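Alpha-L-rhamnosidase (Klebsiella oxytoca, PDB 4XHC) hydrolyses terminal alpha-L-rhamnose from rhamnosides as a two-domain glycoside hydrolase of family GH78. Local coordinates at residues T200-A205 and N229-V234; A45-L50 and V267-Y272; G204-A209 and V259-H264; Q53-I58 and V196-S201; A223-Q228 and A501-E506. All coordinates share one frame; numbering follows the deposited sequence.

Contact 1: T200-A205 and N229-V234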
# COMPACT_ATOMS: atom_id res chain seq x y z
N THR A 200 -15.49 9.89 16.72
CA THR A 200 -16.91 10.21 16.65
C THR A 200 -17.09 11.67 17.08
O THR A 200 -16.23 12.21 17.78
CB THR A 200 -17.76 9.30 17.57
OG1 THR A 200 -19.16 9.61 17.44
CG2 THR A 200 -17.35 9.45 19.04
N SER A 201 -18.18 12.29 16.65
CA SER A 201 -18.57 13.60 17.15
C SER A 201 -19.62 13.46 18.23
O SER A 201 -20.04 14.46 18.80
CB SER A 201 -19.11 14.47 16.02
OG SER A 201 -20.27 13.88 15.45
N ALA A 202 -20.04 12.24 18.52
CA ALA A 202 -21.03 11.99 19.56
C ALA A 202 -20.34 11.57 20.86
O ALA A 202 -20.52 10.45 21.35
CB ALA A 202 -22.01 10.92 19.10
N SER A 203 -19.56 12.48 21.41
CA SER A 203 -18.77 12.21 22.60
C SER A 203 -19.39 12.82 23.85
O SER A 203 -18.77 12.79 24.91
CB SER A 203 -17.37 12.77 22.41
OG SER A 203 -17.45 14.14 22.05
N GLY A 204 -20.59 13.38 23.73
CA GLY A 204 -21.31 13.94 24.87
C GLY A 204 -22.11 12.88 25.60
O GLY A 204 -22.08 11.69 25.25
N ALA A 205 -22.84 13.31 26.63
CA ALA A 205 -23.69 12.43 27.43
C ALA A 205 -24.86 11.88 26.60
O ALA A 205 -25.21 12.44 25.56
CB ALA A 205 -24.20 13.16 28.67
N ASN A 229 -21.32 5.76 15.75
CA ASN A 229 -20.26 5.57 14.76
C ASN A 229 -20.54 6.29 13.44
O ASN A 229 -19.62 6.63 12.70
CB ASN A 229 -19.95 4.08 14.55
CG ASN A 229 -19.21 3.47 15.74
OD1 ASN A 229 -18.77 4.17 16.64
ND2 ASN A 229 -19.08 2.15 15.74
N CYS A 230 -21.82 6.54 13.16
CA CYS A 230 -22.21 7.28 11.97
C CYS A 230 -22.07 8.80 12.15
O CYS A 230 -21.92 9.53 11.17
CB CYS A 230 -23.63 6.89 11.56
SG CYS A 230 -23.73 5.30 10.70
N MET A 231 -22.11 9.27 13.39
CA MET A 231 -21.97 10.71 13.69
C MET A 231 -20.51 11.15 13.69
O MET A 231 -19.77 10.86 14.62
CB MET A 231 -22.63 11.06 15.02
CG MET A 231 -24.15 11.13 14.94
SD MET A 231 -24.94 11.44 16.53
CE MET A 231 -24.45 13.14 16.82
N GLN A 232 -20.11 11.82 12.61
CA GLN A 232 -18.73 12.26 12.40
C GLN A 232 -18.76 13.76 12.10
O GLN A 232 -19.40 14.50 12.84
CB GLN A 232 -18.09 11.43 11.28
CG GLN A 232 -18.04 9.93 11.55
CD GLN A 232 -17.02 9.55 12.61
OE1 GLN A 232 -15.97 10.19 12.75
NE2 GLN A 232 -17.31 8.48 13.35
N GLU A 233 -18.09 14.21 11.03
CA GLU A 233 -18.15 15.64 10.66
C GLU A 233 -19.46 15.96 9.95
O GLU A 233 -19.84 17.14 9.81
CB GLU A 233 -16.92 16.06 9.84
CG GLU A 233 -15.73 16.39 10.74
CD GLU A 233 -14.43 16.64 9.99
OE1 GLU A 233 -14.04 15.77 9.18
OE2 GLU A 233 -13.79 17.69 10.24
N VAL A 234 -20.15 14.91 9.50
CA VAL A 234 -21.56 14.96 9.09
C VAL A 234 -22.24 13.69 9.60
O VAL A 234 -21.57 12.82 10.15
CB VAL A 234 -21.72 15.05 7.56
CG1 VAL A 234 -21.04 16.29 7.01
CG2 VAL A 234 -21.18 13.80 6.86
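An ST turn at the end of strand 187-200 carries Thr200, Ser201 and Ala202 against Met231 and Gln232, where the chain leaves helix 214-230. Thr200 OG1 accepts from Ala202 N at 3.0 Å; the same oxygen is hydrogen-bonded to Gln228 O, so a small hydroxyl ties the turn to the last turn of the helix and comes near Met231 O, just beyond the helix end. Ser201 grips the other chain twice. Its N-H points almost straight at Met231 O (2.9 Å, 175°), while its OG donates to Gln232 O over 2.8 Å, in the carbonyl plane and on a lone pair. With chi1 at 61°, OG is held between backbone N and carbonyl carbon, facing that oxygen. Ala202, too small to push the chains apart, rests its CB 3.9 Å from Met231 SD, the bend at chi3 bringing CE alongside as well. Gln232 folds back at chi2 and gives NE2 to Asn229 O at 3.0 Å and also to Val199 O, sewing the helix end to the strand. Helix 264-276 closes over Ser201 and Met231 through Leu266; Met231 also meets Asn257 of helix 247-259, and Gln232 meets Val104 of strand 102-104.

Contact 2: A45-L50 and V267-Y272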
# COMPACT_ATOMS: atom_id res chain seq x y z
N ALA A 45 -19.17 27.01 9.94
CA ALA A 45 -19.00 27.45 11.33
C ALA A 45 -19.51 26.42 12.35
O ALA A 45 -19.12 26.47 13.52
CB ALA A 45 -19.67 28.79 11.55
N LEU A 46 -20.38 25.51 11.92
CA LEU A 46 -20.95 24.48 12.79
C LEU A 46 -20.25 23.12 12.69
O LEU A 46 -20.71 22.16 13.29
CB LEU A 46 -22.44 24.31 12.47
CG LEU A 46 -23.38 25.50 12.68
CD1 LEU A 46 -24.61 25.38 11.80
CD2 LEU A 46 -23.78 25.64 14.14
N ARG A 47 -19.16 23.03 11.95
CA ARG A 47 -18.39 21.78 11.87
C ARG A 47 -17.97 21.31 13.27
O ARG A 47 -17.33 22.06 13.99
CB ARG A 47 -17.15 21.97 10.98
CG ARG A 47 -16.10 20.86 11.04
CD ARG A 47 -14.77 21.30 10.43
NE ARG A 47 -14.94 21.75 9.05
CZ ARG A 47 -15.15 20.95 8.01
NH1 ARG A 47 -15.21 19.63 8.16
NH2 ARG A 47 -15.31 21.47 6.80
N PRO A 48 -18.31 20.08 13.66
CA PRO A 48 -17.97 19.63 15.00
C PRO A 48 -16.52 19.13 15.18
O PRO A 48 -15.87 18.69 14.22
CB PRO A 48 -18.94 18.47 15.23
CG PRO A 48 -19.16 17.90 13.87
CD PRO A 48 -19.01 19.03 12.89
N ALA A 49 -16.03 19.21 16.42
CA ALA A 49 -14.75 18.61 16.78
C ALA A 49 -14.95 17.11 16.96
O ALA A 49 -16.01 16.66 17.42
CB ALA A 49 -14.21 19.25 18.05
N LEU A 50 -13.94 16.33 16.58
CA LEU A 50 -13.98 14.89 16.73
C LEU A 50 -13.22 14.48 17.97
O LEU A 50 -12.14 14.98 18.23
CB LEU A 50 -13.34 14.22 15.52
CG LEU A 50 -14.03 14.45 14.17
CD1 LEU A 50 -13.18 13.92 13.03
CD2 LEU A 50 -15.40 13.78 14.19
N VAL A 267 -27.56 18.75 13.01
CA VAL A 267 -28.73 18.66 12.12
C VAL A 267 -28.84 19.96 11.32
O VAL A 267 -29.12 19.96 10.13
CB VAL A 267 -30.05 18.43 12.89
CG1 VAL A 267 -31.23 18.37 11.94
CG2 VAL A 267 -29.96 17.14 13.70
N ARG A 268 -28.62 21.06 12.01
CA ARG A 268 -28.62 22.38 11.39
C ARG A 268 -27.54 22.51 10.33
O ARG A 268 -27.80 23.03 9.25
CB ARG A 268 -28.38 23.43 12.47
CG ARG A 268 -28.58 24.86 12.02
CD ARG A 268 -28.25 25.78 13.17
NE ARG A 268 -28.35 27.17 12.75
CZ ARG A 268 -27.61 28.16 13.23
NH1 ARG A 268 -26.68 27.93 14.15
NH2 ARG A 268 -27.79 29.39 12.77
N ARG A 269 -26.33 22.02 10.63
CA ARG A 269 -25.22 22.03 9.67
C ARG A 269 -25.60 21.27 8.40
O ARG A 269 -25.34 21.71 7.28
CB ARG A 269 -23.96 21.42 10.30
CG ARG A 269 -22.85 21.07 9.30
CD ARG A 269 -21.56 20.68 9.99
NE ARG A 269 -20.70 19.88 9.12
CZ ARG A 269 -19.86 20.36 8.20
NH1 ARG A 269 -19.74 21.67 7.98
NH2 ARG A 269 -19.12 19.52 7.49
N CYS A 270 -26.25 20.12 8.59
CA CYS A 270 -26.57 19.25 7.47
C CYS A 270 -27.73 19.81 6.65
O CYS A 270 -27.74 19.66 5.43
CB CYS A 270 -26.78 17.81 7.96
SG CYS A 270 -25.22 17.05 8.56
N LEU A 271 -28.66 20.50 7.30
CA LEU A 271 -29.70 21.25 6.58
C LEU A 271 -29.11 22.34 5.68
O LEU A 271 -29.52 22.49 4.53
CB LEU A 271 -30.72 21.87 7.53
CG LEU A 271 -31.86 20.97 8.00
CD1 LEU A 271 -32.56 21.58 9.20
CD2 LEU A 271 -32.86 20.71 6.87
N TYR A 272 -28.16 23.11 6.21
CA TYR A 272 -27.56 24.20 5.44
C TYR A 272 -26.67 23.70 4.31
O TYR A 272 -26.48 24.40 3.31
CB TYR A 272 -26.77 25.16 6.35
CG TYR A 272 -27.62 26.25 6.98
CD1 TYR A 272 -27.90 27.43 6.29
CD2 TYR A 272 -28.14 26.09 8.26
CE1 TYR A 272 -28.69 28.43 6.87
CE2 TYR A 272 -28.93 27.08 8.84
CZ TYR A 272 -29.20 28.24 8.14
OH TYR A 272 -29.98 29.20 8.74
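Leu46 and Arg269 make the close part of this contact, where the loop after helix 37-45 runs beside helix 264-276. Their CB atoms are 3.9 Å apart, and the buried Arg269 chain, extended from CG to NE, runs alongside the loop backbone: its CD lies 3.7 Å from Leu46 O and 3.8 Å from Arg47 CA. Pro48 CD meets Arg269 CD, the two side chains crossing at about a right angle. A long, flexible arginine suits this place because its aliphatic part packs while its head reaches beyond: NH1 bonds to Ala43 O and NE to Glu233 O. Arg47 CB sits over one face of that guanidinium, toward the rim.

The side nearer solvent is formed by Leu46, Arg47 and Arg268, all partly exposed. Leu46 CD1 touches Arg268 CD, and CD2 comes 3.7 Å from NH1, but the polar end of Arg268 is held by Thr324.

Segments 45-50 and 267-272 thus meet by van der Waals contact of side-chain carbons, a carbonyl and guanidinium groups, without hydrogen bonds. Arg47 NH1 and Arg269 NH2 lie 4.0 Å apart; Arg47 forms salt bridges with Glu44 and Glu233, acidic partners that probably offset the gathering of positive charge.

Contact 3: G204-A209 and V259-H264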
# COMPACT_ATOMS: atom_id res chain seq x y z
N GLY A 204 -20.59 13.38 23.73
CA GLY A 204 -21.31 13.94 24.87
C GLY A 204 -22.11 12.88 25.60
O GLY A 204 -22.08 11.69 25.25
N ALA A 205 -22.84 13.31 26.63
CA ALA A 205 -23.69 12.43 27.43
C ALA A 205 -24.86 11.88 26.60
O ALA A 205 -25.21 12.44 25.56
CB ALA A 205 -24.20 13.16 28.67
N CYS A 206 -25.44 10.79 27.09
CA CYS A 206 -26.54 10.11 26.41
C CYS A 206 -27.45 9.40 27.43
O CYS A 206 -27.10 8.33 27.92
CB CYS A 206 -25.98 9.08 25.43
SG CYS A 206 -27.23 8.09 24.59
N PRO A 207 -28.63 10.00 27.75
CA PRO A 207 -29.51 9.40 28.78
C PRO A 207 -29.80 7.89 28.58
O PRO A 207 -29.94 7.43 27.44
CB PRO A 207 -30.81 10.23 28.69
CG PRO A 207 -30.69 11.08 27.47
CD PRO A 207 -29.22 11.24 27.19
N ALA A 208 -29.89 7.15 29.68
CA ALA A 208 -30.21 5.72 29.65
C ALA A 208 -31.68 5.53 29.30
O ALA A 208 -32.52 6.37 29.61
CB ALA A 208 -29.88 5.08 30.99
N ALA A 209 -31.99 4.42 28.64
CA ALA A 209 -33.37 4.11 28.30
C ALA A 209 -34.16 3.64 29.54
O ALA A 209 -33.62 2.94 30.39
CB ALA A 209 -33.41 3.05 27.20
N VAL A 259 -33.34 12.22 20.85
CA VAL A 259 -33.57 11.58 22.15
C VAL A 259 -32.33 10.86 22.70
O VAL A 259 -32.41 10.19 23.73
CB VAL A 259 -34.73 10.55 22.07
CG1 VAL A 259 -36.03 11.25 21.71
CG2 VAL A 259 -34.43 9.44 21.06
N THR A 260 -31.20 10.97 22.01
CA THR A 260 -29.94 10.42 22.50
C THR A 260 -28.95 11.55 22.75
O THR A 260 -28.93 12.10 23.86
CB THR A 260 -29.35 9.37 21.52
OG1 THR A 260 -29.18 9.96 20.22
CG2 THR A 260 -30.26 8.16 21.41
N PHE A 261 -28.17 11.94 21.74
CA PHE A 261 -27.06 12.87 21.94
C PHE A 261 -27.43 14.34 21.82
O PHE A 261 -26.65 15.20 22.20
CB PHE A 261 -25.93 12.55 20.97
CG PHE A 261 -25.38 11.16 21.11
CD1 PHE A 261 -24.46 10.86 22.11
CD2 PHE A 261 -25.78 10.16 20.25
CE1 PHE A 261 -23.96 9.58 22.25
CE2 PHE A 261 -25.29 8.87 20.39
CZ PHE A 261 -24.37 8.59 21.38
N ALA A 262 -28.61 14.62 21.29
CA ALA A 262 -29.15 15.99 21.21
C ALA A 262 -28.17 17.01 20.60
O ALA A 262 -28.06 18.13 21.09
CB ALA A 262 -29.64 16.46 22.58
N ARG A 263 -27.47 16.62 19.54
CA ARG A 263 -26.62 17.53 18.81
C ARG A 263 -27.39 18.18 17.67
O ARG A 263 -27.28 17.77 16.51
CB ARG A 263 -25.38 16.80 18.30
CG ARG A 263 -24.51 16.29 19.43
CD ARG A 263 -23.03 16.37 19.10
NE ARG A 263 -22.59 17.74 18.86
CZ ARG A 263 -21.31 18.12 18.73
NH1 ARG A 263 -20.32 17.24 18.81
NH2 ARG A 263 -21.04 19.39 18.51
N HIS A 264 -28.17 19.19 18.02
CA HIS A 264 -29.01 19.93 17.07
C HIS A 264 -28.18 20.77 16.12
O HIS A 264 -28.55 20.97 14.97
CB HIS A 264 -30.04 20.81 17.80
CG HIS A 264 -31.01 20.02 18.62
ND1 HIS A 264 -31.20 20.25 19.97
CD2 HIS A 264 -31.82 18.98 18.30
CE1 HIS A 264 -32.09 19.40 20.44
NE2 HIS A 264 -32.49 18.62 19.44
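The sulfur of Cys206 hangs over the face of the Phe261 ring, 4.5 Å from the centroid and 18° off the ring normal. This is a cysteine sulfur-aromatic contact, here joining two loops at the surface of the catalytic domain, an (alpha/alpha)6 barrel in GH78 enzymes: one loop leads into helix 214-230, the other links helices 247-259 and 264-276. The sulfur is displaced toward the rim of the ring. It is put there by a chi1 of 177°, which turns SG away from its own backbone N, and it also comes 3.9 Å from Thr260 CB. Cys206 CB meets the ring at CE1, at 3.8 Å; the slim, polarisable thiol suits a place against an aromatic face.

Phe261 is fitted from several sides. Gly204 O lies at the ring edge, near its plane, and Ala205 O is 3.9 Å from CD1. Val224 and Gln228 of helix 214-230, together with Ala202 and Met231, also touch its side chain, which accounts for a large hydrophobic residue in a place only partly exposed.

Thr260, the buried residue here, is suited to the junction by its two-sided side chain: CB faces the sulfur while OG1 is hydrogen-bonded to Val256 O of the preceding helix. Pro207 O bonds to Arg539 of helix 534-540, which also makes a weak bond to Val259 O. On its ring side, Pro207 packs onto backbone rather than a side chain, with CD 3.5 Å from Thr260 O.

Contact 4: Q53-I58 and V196-S201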
# COMPACT_ATOMS: atom_id res chain seq x y z
N GLN A 53 -10.13 8.33 20.69
CA GLN A 53 -9.97 7.51 21.89
C GLN A 53 -9.44 6.10 21.60
O GLN A 53 -10.05 5.35 20.83
CB GLN A 53 -11.31 7.42 22.61
CG GLN A 53 -11.29 6.55 23.86
CD GLN A 53 -12.41 6.89 24.82
OE1 GLN A 53 -13.44 7.47 24.44
NE2 GLN A 53 -12.22 6.54 26.09
N ALA A 54 -8.33 5.73 22.25
CA ALA A 54 -7.64 4.44 21.99
C ALA A 54 -8.36 3.21 22.56
O ALA A 54 -8.93 3.27 23.64
CB ALA A 54 -6.22 4.50 22.52
N HIS A 55 -8.30 2.10 21.83
CA HIS A 55 -8.87 0.84 22.30
C HIS A 55 -8.02 -0.35 21.87
O HIS A 55 -7.66 -0.47 20.70
CB HIS A 55 -10.27 0.64 21.71
CG HIS A 55 -11.33 1.40 22.43
ND1 HIS A 55 -11.92 2.53 21.90
CD2 HIS A 55 -11.93 1.20 23.62
CE1 HIS A 55 -12.83 2.99 22.73
NE2 HIS A 55 -12.86 2.20 23.79
N PRO A 56 -7.69 -1.24 22.82
CA PRO A 56 -6.99 -2.46 22.42
C PRO A 56 -7.99 -3.52 21.99
O PRO A 56 -9.16 -3.44 22.36
CB PRO A 56 -6.29 -2.88 23.71
CG PRO A 56 -7.23 -2.43 24.79
CD PRO A 56 -7.98 -1.23 24.27
N PRO A 57 -7.55 -4.52 21.20
CA PRO A 57 -8.42 -5.63 20.83
C PRO A 57 -8.52 -6.63 21.97
O PRO A 57 -7.78 -6.51 22.94
CB PRO A 57 -7.70 -6.25 19.63
CG PRO A 57 -6.27 -5.89 19.81
CD PRO A 57 -6.19 -4.66 20.65
N ILE A 58 -9.43 -7.59 21.86
CA ILE A 58 -9.67 -8.55 22.97
C ILE A 58 -9.12 -9.96 22.74
O ILE A 58 -8.90 -10.67 23.71
CB ILE A 58 -11.17 -8.65 23.36
CG1 ILE A 58 -11.99 -9.36 22.27
CG2 ILE A 58 -11.72 -7.26 23.65
CD1 ILE A 58 -13.38 -9.77 22.71
N VAL A 196 -6.61 0.55 18.11
CA VAL A 196 -7.40 1.42 17.22
C VAL A 196 -7.73 2.72 17.93
O VAL A 196 -8.15 2.71 19.09
CB VAL A 196 -8.68 0.72 16.69
CG1 VAL A 196 -9.67 0.42 17.81
CG2 VAL A 196 -9.34 1.57 15.63
N ASN A 197 -7.51 3.83 17.25
CA ASN A 197 -7.89 5.16 17.73
C ASN A 197 -9.27 5.52 17.16
O ASN A 197 -9.38 5.94 16.01
CB ASN A 197 -6.86 6.21 17.31
CG ASN A 197 -5.58 6.15 18.12
OD1 ASN A 197 -4.59 5.56 17.70
ND2 ASN A 197 -5.59 6.78 19.28
N ALA A 198 -10.32 5.34 17.96
CA ALA A 198 -11.70 5.48 17.49
C ALA A 198 -12.18 6.93 17.53
O ALA A 198 -11.86 7.68 18.45
CB ALA A 198 -12.63 4.60 18.30
N VAL A 199 -12.97 7.31 16.53
CA VAL A 199 -13.44 8.68 16.40
C VAL A 199 -14.96 8.75 16.28
O VAL A 199 -15.59 7.83 15.77
CB VAL A 199 -12.81 9.42 15.19
CG1 VAL A 199 -11.33 9.65 15.41
CG2 VAL A 199 -13.06 8.67 13.87
N THR A 200 -15.49 9.89 16.72
CA THR A 200 -16.91 10.21 16.65
C THR A 200 -17.09 11.67 17.08
O THR A 200 -16.23 12.21 17.78
CB THR A 200 -17.76 9.30 17.57
OG1 THR A 200 -19.16 9.61 17.44
CG2 THR A 200 -17.35 9.45 19.04
N SER A 201 -18.18 12.29 16.65
CA SER A 201 -18.57 13.60 17.15
C SER A 201 -19.62 13.46 18.23
O SER A 201 -20.04 14.46 18.80
CB SER A 201 -19.11 14.47 16.02
OG SER A 201 -20.27 13.88 15.45
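His55 and Val196 face each other on one side of a two-strand junction, CB of the histidine 4.0 Å from CG1 of the valine. Chi1 of Val196 (65°) places CG1 between its backbone N and carbonyl carbon, from where it also reaches His55 O at 3.6 Å. The imidazole stands out from the sheet, with Ala198 CB at its edge, near the ring plane, 4.2 Å from ND1; the alanine is small enough for a ring to pass beside it. Tyr103 meets the same ring with planes about 35° apart. On the opposite face of the sheet lie Ala54 and Asn197, and the amide of Asn197 swings back so that ND2 comes 4.0 Å from Ala54 CB.

These pairs belong to the antiparallel sheet of the N-terminal beta domain, in which strand 51-55 lies at the edge beside strand 187-200. Gln53 with Ala198 and His55 with Val196 are hydrogen-bonded pairs, flanking the non-hydrogen-bonded pair of Ala54 and Asn197. Four backbone bonds hold the ladder, among them His55 N to Val196 O at 2.8 Å and Val196 N to His55 O at 3.0 Å. Beyond His55, Pro56 and Pro57 lead the chain away from this partner, Pro57 packing on Ile97 and Phe99.

Contact 5: A223-Q228 and A501-E506; sequences AVLTLQ and ADTFWE. With RAM (alpha-L-rhamnopyranose), chain C.
Phe504 sets its ring beside the first turn of segment 223-228, with Ala223 CB at the ring edge, in plane and 4.0 Å from CE2; Phe504 CE2 is also 3.6 Å from Ala223 N. The short side chain of alanine suits a place where the ring lies close to the helix backbone. One turn on, Thr226 supplies the polar link. Its OG1 accepts from Phe504 N at 3.0 Å with an N-H...O angle of 164°, and is also hydrogen-bonded to Val222 O, so the buried hydroxyl has two partners, one in the loop and one in the helix. A chi1 of -51° sets OG1 beside its own backbone N, turned to the loop and 3.5 Å from Thr503 CB. Leu225 adds apolar cover: its CD2 lies 3.6 Å from Asp502 O and CG meets Thr503 CG2, while Thr503 OG1 is bonded to Tyr526 O.

Further along, the loop enters the rhamnose pocket. Glu506, extended beyond CG, accepts from O2 of alpha-L-rhamnopyranose through OE2 at 2.6 Å. Tyr518 also bonds OE2, and Arg241 makes a salt bridge with OE1, so the carboxylate is positioned at both oxygens. The loop after helix 482-498 thus passes along helix 214-230 before reaching the sugar, with Phe504 wedged between that helix, at Ile219 and Val222, and helix 482-498, where Trp493 meets it edge-to-face and Met496 and Val497 pack on it.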
# COMPACT_ATOMS: atom_id res chain seq x y z
N ALA A 223 -28.57 0.01 18.71
CA ALA A 223 -28.99 1.19 17.94
C ALA A 223 -28.14 2.41 18.25
O ALA A 223 -27.66 3.08 17.35
CB ALA A 223 -30.45 1.49 18.22
N VAL A 224 -27.96 2.69 19.53
CA VAL A 224 -27.20 3.86 19.95
C VAL A 224 -25.76 3.81 19.45
O VAL A 224 -25.24 4.82 18.98
CB VAL A 224 -27.23 4.03 21.49
CG1 VAL A 224 -26.25 5.11 21.95
CG2 VAL A 224 -28.64 4.39 21.96
N LEU A 225 -25.12 2.64 19.53
CA LEU A 225 -23.74 2.48 19.03
C LEU A 225 -23.68 2.72 17.53
O LEU A 225 -22.73 3.32 17.03
CB LEU A 225 -23.17 1.10 19.35
CG LEU A 225 -21.75 0.79 18.84
CD1 LEU A 225 -20.74 1.83 19.31
CD2 LEU A 225 -21.31 -0.62 19.24
N THR A 226 -24.72 2.25 16.83
CA THR A 226 -24.84 2.46 15.39
C THR A 226 -24.83 3.94 15.06
O THR A 226 -24.10 4.37 14.16
CB THR A 226 -26.14 1.84 14.84
OG1 THR A 226 -26.26 0.48 15.27
CG2 THR A 226 -26.14 1.88 13.32
N LEU A 227 -25.65 4.71 15.75
CA LEU A 227 -25.71 6.15 15.48
C LEU A 227 -24.38 6.80 15.82
O LEU A 227 -23.89 7.63 15.06
CB LEU A 227 -26.85 6.81 16.28
CG LEU A 227 -26.94 8.34 16.13
CD1 LEU A 227 -27.17 8.75 14.68
CD2 LEU A 227 -28.04 8.89 17.02
N GLN A 228 -23.81 6.43 16.96
CA GLN A 228 -22.56 7.01 17.41
C GLN A 228 -21.46 6.92 16.37
O GLN A 228 -20.74 7.88 16.15
CB GLN A 228 -22.10 6.33 18.69
CG GLN A 228 -20.79 6.89 19.21
CD GLN A 228 -20.48 6.40 20.60
OE1 GLN A 228 -19.98 5.29 20.78
NE2 GLN A 228 -20.79 7.22 21.60
N ALA A 501 -25.03 -9.07 15.94
CA ALA A 501 -24.68 -7.75 15.42
C ALA A 501 -24.28 -6.79 16.53
O ALA A 501 -24.94 -6.73 17.56
CB ALA A 501 -25.84 -7.17 14.63
N ASP A 502 -23.19 -6.05 16.32
CA ASP A 502 -22.79 -4.97 17.22
C ASP A 502 -23.49 -3.66 16.85
O ASP A 502 -23.72 -2.80 17.71
CB ASP A 502 -21.28 -4.75 17.16
CG ASP A 502 -20.49 -5.95 17.62
OD1 ASP A 502 -20.59 -6.30 18.82
OD2 ASP A 502 -19.75 -6.53 16.79
N THR A 503 -23.78 -3.53 15.55
CA THR A 503 -24.46 -2.38 14.98
C THR A 503 -25.47 -2.86 13.95
O THR A 503 -25.30 -3.94 13.38
CB THR A 503 -23.47 -1.44 14.28
OG1 THR A 503 -22.69 -2.18 13.34
CG2 THR A 503 -22.54 -0.83 15.29
N PHE A 504 -26.52 -2.08 13.70
CA PHE A 504 -27.56 -2.51 12.76
C PHE A 504 -27.16 -2.29 11.29
O PHE A 504 -26.42 -1.36 10.95
CB PHE A 504 -28.91 -1.87 13.09
CG PHE A 504 -29.53 -2.42 14.34
CD1 PHE A 504 -29.66 -3.79 14.52
CD2 PHE A 504 -29.97 -1.58 15.34
CE1 PHE A 504 -30.22 -4.31 15.67
CE2 PHE A 504 -30.53 -2.09 16.50
CZ PHE A 504 -30.65 -3.46 16.66
N TRP A 505 -27.70 -3.15 10.43
CA TRP A 505 -27.21 -3.30 9.07
C TRP A 505 -27.95 -2.42 8.08
O TRP A 505 -29.12 -2.11 8.28
CB TRP A 505 -27.33 -4.77 8.62
CG TRP A 505 -26.70 -5.76 9.57
CD1 TRP A 505 -25.75 -5.52 10.52
CD2 TRP A 505 -26.98 -7.17 9.64
NE1 TRP A 505 -25.43 -6.68 11.17
CE2 TRP A 505 -26.17 -7.71 10.65
CE3 TRP A 505 -27.84 -8.01 8.94
CZ2 TRP A 505 -26.20 -9.06 10.99
CZ3 TRP A 505 -27.87 -9.35 9.27
CH2 TRP A 505 -27.05 -9.87 10.29
N GLU A 506 -27.27 -2.03 7.01
CA GLU A 506 -27.89 -1.32 5.90
C GLU A 506 -29.02 -2.14 5.24
O GLU A 506 -30.12 -1.63 5.00
CB GLU A 506 -26.83 -0.99 4.86
CG GLU A 506 -27.33 -0.21 3.65
CD GLU A 506 -26.32 -0.17 2.52
OE1 GLU A 506 -25.42 -1.04 2.53
OE2 GLU A 506 -26.40 0.72 1.64
C1 RAM C . -27.34 3.81 -0.93
C2 RAM C . -27.21 3.82 0.58
C3 RAM C . -27.81 5.08 1.16
C4 RAM C . -29.11 5.39 0.45
C5 RAM C . -28.81 5.77 -0.99
C6 RAM C . -29.90 5.38 -1.95
O1 RAM C . -26.17 3.33 -1.46
O2 RAM C . -27.94 2.70 1.05
O3 RAM C . -28.04 4.93 2.56
O4 RAM C . -29.77 6.48 1.08
O5 RAM C . -27.59 5.12 -1.42

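Contacts 1 and 5 are buried and both use helix 214-230, one at its C-terminal end and one along its side; the bond from Gln228 NE2 to Ala202 O helps join them. Contact 4 lies at the surface and shares Thr200 and Ser201 with contact 1, so the strand of the beta domain runs directly into the junction with the helical domain. Contact 3, also at the surface, starts from the loop of contact 1, and its Arg263 bonds to Ser201 O. The chemistry follows place: backbone ladder in contact 4, serine hydroxyl and backbone N-H in contact 1, threonine hydroxyl and aromatic packing in contact 5, sulfur over a ring in contact 3, and arginine methylenes in partly buried contact 2. Contact 5 alone includes a sugar-binding residue.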